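Local coordinates for maleylacetoacetate isomerase (Anaeromyxobacter dehalogenans, PDB 4IGJ), which probably isomerises maleylacetoacetate with the help of glutathione, as a zeta-class member of the glutathione transferase superfamily, at residues A[155-158]-A[159-163]. Residues are numbered along the deposited sequence; the frame is centred on the assembly and turned at random.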
loop_
_atom_site.group_PDB
_atom_site.type_symbol
_atom_site.label_atom_id
_atom_site.label_comp_id
_atom_site.label_asym_id
_atom_site.label_seq_id
_atom_site.Cartn_x
_atom_site.Cartn_y
_atom_site.Cartn_z
ATOM N N ALA A 155 15.106 10.444 2.902
ATOM C CA ALA A 155 14.487 9.409 3.716
ATOM C C ALA A 155 13.976 9.996 5.029
ATOM O O ALA A 155 12.859 9.703 5.449
ATOM C CB ALA A 155 15.460 8.269 3.973
ATOM N N ARG A 156 14.785 10.818 5.692
ATOM C CA ARG A 156 14.338 11.440 6.932
ATOM C C ARG A 156 13.118 12.329 6.717
ATOM O O ARG A 156 12.211 12.351 7.542
ATOM C CB ARG A 156 15.469 12.232 7.591
ATOM C CG ARG A 156 16.477 11.375 8.335
ATOM C CD ARG A 156 17.506 12.248 9.091
ATOM N NE ARG A 156 18.365 13.017 8.198
ATOM C CZ ARG A 156 19.496 12.557 7.679
ATOM N NH1 ARG A 156 19.916 11.330 7.962
ATOM N NH2 ARG A 156 20.216 13.327 6.875
ATOM N N PHE A 157 13.082 13.044 5.597
ATOM C CA PHE A 157 11.953 13.921 5.322
ATOM C C PHE A 157 10.657 13.129 5.161
ATOM O O PHE A 157 9.637 13.460 5.766
ATOM C CB PHE A 157 12.204 14.761 4.068
ATOM C CG PHE A 157 11.022 15.595 3.664
ATOM C CD1 PHE A 157 10.785 16.824 4.261
ATOM C CD2 PHE A 157 10.130 15.138 2.701
ATOM C CE1 PHE A 157 9.688 17.587 3.897
ATOM C CE2 PHE A 157 9.029 15.901 2.329
ATOM C CZ PHE A 157 8.810 17.124 2.930
ATOM N N PHE A 158 10.702 12.097 4.327
ATOM C CA PHE A 158 9.488 11.348 4.019
ATOM C C PHE A 158 9.059 10.421 5.147
ATOM O O PHE A 158 7.865 10.236 5.385
ATOM C CB PHE A 158 9.627 10.607 2.688
ATOM C CG PHE A 158 9.432 11.496 1.494
ATOM C CD1 PHE A 158 8.157 11.931 1.148
ATOM C CD2 PHE A 158 10.507 11.907 0.726
ATOM C CE1 PHE A 158 7.967 12.762 0.064
ATOM C CE2 PHE A 158 10.324 12.736 -0.366
ATOM C CZ PHE A 158 9.049 13.164 -0.694
ATOM N N ILE A 159 10.020 9.850 5.863
ATOM C CA ILE A 159 9.673 9.058 7.034
ATOM C C ILE A 159 9.028 9.918 8.128
ATOM O O ILE A 159 8.011 9.527 8.702
ATOM C CB ILE A 159 10.896 8.290 7.568
ATOM C CG1 ILE A 159 11.348 7.246 6.534
ATOM C CG2 ILE A 159 10.588 7.646 8.914
ATOM C CD1 ILE A 159 12.659 6.550 6.882
ATOM N N ALA A 160 9.604 11.092 8.398
ATOM C CA ALA A 160 9.057 12.006 9.399
ATOM C C ALA A 160 7.634 12.402 9.022
ATOM O O ALA A 160 6.735 12.415 9.868
ATOM C CB ALA A 160 9.940 13.249 9.540
ATOM N N ARG A 161 7.447 12.733 7.747
ATOM C CA ARG A 161 6.130 13.075 7.220
ATOM C C ARG A 161 5.123 11.956 7.485
ATOM O O ARG A 161 4.007 12.204 7.962
ATOM C CB ARG A 161 6.232 13.349 5.720
ATOM C CG ARG A 161 4.903 13.591 5.045
ATOM C CD ARG A 161 5.090 14.247 3.691
ATOM N NE ARG A 161 3.852 14.863 3.237
ATOM C CZ ARG A 161 3.563 16.147 3.408
ATOM N NH1 ARG A 161 4.432 16.950 4.009
ATOM N NH2 ARG A 161 2.412 16.632 2.969
ATOM N N GLY A 162 5.526 10.727 7.179
ATOM C CA GLY A 162 4.693 9.562 7.421
ATOM C C GLY A 162 4.395 9.305 8.892
ATOM O O GLY A 162 3.262 9.006 9.254
ATOM N N LEU A 163 5.407 9.418 9.745
ATOM C CA LEU A 163 5.231 9.147 11.168
ATOM C C LEU A 163 4.356 10.193 11.861
ATOM O O LEU A 163 3.628 9.877 12.800
ATOM C CB LEU A 163 6.590 9.043 11.867
ATOM C CG LEU A 163 7.472 7.859 11.461
ATOM C CD1 LEU A 163 8.715 7.830 12.329
ATOM C CD2 LEU A 163 6.700 6.537 11.552
#
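I159 leans back over the preceding turn of helix 150-171, its CG1 3.1 Å from A155 O and its CD1 4.4 Å from A155 CB. With CG1 anti to the carbonyl carbon (chi1 -65°) and the chain then extended, CD1 is carried past that oxygen, which also accepts I159 N at 2.9 Å. The next three backbone hydrogen bonds of the helix, from A160 N to R156 O, R161 N to F157 O and G162 N to F158 O, are each 3.0 Å long. R161 starts out differently: CG anti to the backbone N (chi1 175°) and the chain extended beyond it bring CD obliquely to the F157 ring, 4.5 Å from CE2; the extension on to NE carries the guanidinium away. F157 in turn sets CD2 over the centre of one face of F158, 3.7 Å above its plane. V139 and L138 of the second subunit pack on F158 and R161. I159 points to a different side of the helix, onto Q193 and A197 of helix 185-199 and onto F200 and L202; an alanine here would probably leave a gap against that helix. I159 is thus buried within its own subunit, while F157, F158 and R161, which belongs to a glutathione-binding site unoccupied in this chain, lie within reach of the second.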